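Local coordinates for calcium binding protein (Fasciola hepatica, PDB 5FWZ) that probably binds calcium as a full-length protein, of which this chain is the dynein light chain-like domain, at residues A[36-41]-A[86-91]. Numbering follows the deposited sequence. Where two conformers were deposited one is given.
With HG (mercury (II) ion), chain B.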
loop_
_atom_site.group_PDB
_atom_site.type_symbol
_atom_site.label_atom_id
_atom_site.label_comp_id
_atom_site.label_asym_id
_atom_site.label_seq_id
_atom_site.Cartn_x
_atom_site.Cartn_y
_atom_site.Cartn_z
ATOM N N GLY A 36 5.069 11.127 -16.852
ATOM C CA GLY A 36 3.834 11.061 -16.079
ATOM C C GLY A 36 2.831 9.976 -16.418
ATOM O O GLY A 36 1.721 10.019 -15.910
ATOM N N LYS A 37 3.213 8.993 -17.234
ATOM C CA LYS A 37 2.270 7.992 -17.727
ATOM C C LYS A 37 1.961 6.981 -16.618
ATOM O O LYS A 37 2.889 6.374 -16.041
ATOM C CB LYS A 37 2.862 7.200 -18.899
ATOM C CG LYS A 37 3.305 7.943 -20.159
ATOM C CD LYS A 37 4.585 7.262 -20.729
ATOM C CE LYS A 37 4.588 6.996 -22.230
ATOM N NZ LYS A 37 4.962 8.221 -22.995
ATOM N N ASP A 38 0.676 6.795 -16.333
ATOM C CA ASP A 38 0.204 5.711 -15.450
ATOM C C ASP A 38 0.692 4.302 -15.847
ATOM O O ASP A 38 1.000 3.458 -14.975
ATOM C CB ASP A 38 -1.336 5.713 -15.399
ATOM C CG ASP A 38 -1.882 6.832 -14.550
ATOM O OD1 ASP A 38 -1.123 7.771 -14.231
ATOM O OD2 ASP A 38 -3.077 6.789 -14.206
ATOM N N GLU A 39 0.761 4.077 -17.161
ATOM C CA GLU A 39 1.198 2.818 -17.746
ATOM C C GLU A 39 2.615 2.460 -17.347
ATOM O O GLU A 39 2.966 1.309 -17.440
ATOM C CB GLU A 39 1.085 2.845 -19.292
ATOM C CG GLU A 39 -0.338 2.718 -19.846
ATOM C CD GLU A 39 -0.387 2.635 -21.390
ATOM O OE1 GLU A 39 0.179 3.538 -22.055
ATOM O OE2 GLU A 39 -0.993 1.678 -21.956
ATOM N N GLU A 40 3.434 3.430 -16.930
ATOM C CA GLU A 40 4.808 3.153 -16.500
ATOM C C GLU A 40 5.043 3.323 -15.012
ATOM O O GLU A 40 6.187 3.292 -14.588
ATOM C CB GLU A 40 5.805 4.035 -17.272
ATOM C CG GLU A 40 5.617 3.955 -18.785
ATOM C CD GLU A 40 6.819 4.394 -19.610
ATOM O OE1 GLU A 40 7.876 4.801 -19.046
ATOM O OE2 GLU A 40 6.700 4.293 -20.851
ATOM N N MET A 41 3.990 3.483 -14.212
ATOM C CA MET A 41 4.176 3.781 -12.788
ATOM C C MET A 41 4.778 2.633 -11.993
ATOM O O MET A 41 5.371 2.857 -10.942
ATOM C CB MET A 41 2.884 4.260 -12.118
ATOM C CG MET A 41 2.586 5.733 -12.354
ATOM S SD MET A 41 3.757 6.905 -11.622
ATOM C CE MET A 41 4.542 7.485 -13.153
ATOM N N GLY A 86 0.713 16.026 -7.702
ATOM C CA GLY A 86 -0.290 16.063 -8.752
ATOM C C GLY A 86 -1.365 15.048 -8.428
ATOM O O GLY A 86 -1.883 15.048 -7.318
ATOM N N ARG A 87 -1.661 14.169 -9.389
ATOM C CA ARG A 87 -2.678 13.103 -9.241
ATOM C C ARG A 87 -2.243 11.887 -8.443
ATOM O O ARG A 87 -3.082 11.076 -8.090
ATOM C CB ARG A 87 -3.095 12.542 -10.611
ATOM C CG ARG A 87 -3.935 13.465 -11.462
ATOM C CD ARG A 87 -4.296 12.812 -12.792
ATOM N NE ARG A 87 -3.112 12.369 -13.565
ATOM C CZ ARG A 87 -2.796 11.106 -13.871
ATOM N NH1 ARG A 87 -3.553 10.076 -13.489
ATOM N NH2 ARG A 87 -1.698 10.864 -14.588
ATOM N N HIS A 88 -0.947 11.726 -8.224
ATOM C CA HIS A 88 -0.421 10.510 -7.636
ATOM C C HIS A 88 -0.099 10.684 -6.154
ATOM O O HIS A 88 0.568 11.639 -5.765
ATOM C CB HIS A 88 0.810 10.056 -8.412
ATOM C CG HIS A 88 0.517 9.743 -9.848
ATOM N ND1 HIS A 88 0.950 10.538 -10.890
ATOM C CD2 HIS A 88 -0.200 8.740 -10.410
ATOM C CE1 HIS A 88 0.534 10.021 -12.031
ATOM N NE2 HIS A 88 -0.171 8.936 -11.767
ATOM N N ILE A 89 -0.622 9.767 -5.349
ATOM C CA ILE A 89 -0.247 9.615 -3.973
ATOM C C ILE A 89 0.842 8.547 -3.918
ATOM O O ILE A 89 0.776 7.529 -4.595
ATOM C CB ILE A 89 -1.457 9.240 -3.071
ATOM C CG1 ILE A 89 -2.438 10.426 -2.987
ATOM C CG2 ILE A 89 -0.994 8.765 -1.684
ATOM C CD1 ILE A 89 -3.778 10.125 -2.315
ATOM N N CYS A 90 1.820 8.775 -3.070
ATOM C CA CYS A 90 2.953 7.887 -2.927
ATOM C C CYS A 90 3.088 7.479 -1.477
ATOM O O CYS A 90 3.162 8.337 -0.608
ATOM C CB CYS A 90 4.216 8.608 -3.363
ATOM S SG CYS A 90 5.641 7.528 -3.384
ATOM N N LEU A 91 3.094 6.180 -1.213
ATOM C CA LEU A 91 3.251 5.653 0.134
ATOM C C LEU A 91 4.552 4.857 0.163
ATOM O O LEU A 91 4.908 4.155 -0.783
ATOM C CB LEU A 91 2.091 4.755 0.510
ATOM C CG LEU A 91 0.680 5.255 0.200
ATOM C CD1 LEU A 91 -0.328 4.206 0.633
ATOM C CD2 LEU A 91 0.361 6.578 0.888
HETATM HG HG HG B . 6.910 5.398 -3.019
#
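Asp-38, in the short 3-10 turn that leads into helix 41-56, faces His-88 at the start of strand 88-94 with their CA atoms 9.2 Å apart, so the link is made mostly by side chains. His-88 NE2 donates to Asp-38 OD1 over 2.9 Å; the oxygen lies in the plane of the imidazole, whereas the nitrogen stands 37° out of the carboxylate plane. Arg-87 NH2 reaches the same OD1 at 3.2 Å from the opposite face of the carboxylate, forming a salt bridge. Bent at chi3 (-56°), the arginine chain turns its guanidinium edge to the acid, and NH1 adds weak, long bonds to both carboxylate oxygens. Two donors thus hold OD1, one on each face of the carboxylate, which would probably favour the ionised acid. Met-41 SD sits over one face of the His-88 ring, 4.4 Å from its centroid and almost on the normal, a Met-aromatic contact. Trp-70 of the second subunit packs on Asp-38 and Met-41. Further along the strand, Cys-90 SG binds the mercury ion of this derivative, together with Cys-62. The His-carboxylate pair, reinforced by arginine, ties the interhelical loop to the antiparallel sheet of the dynein light chain fold.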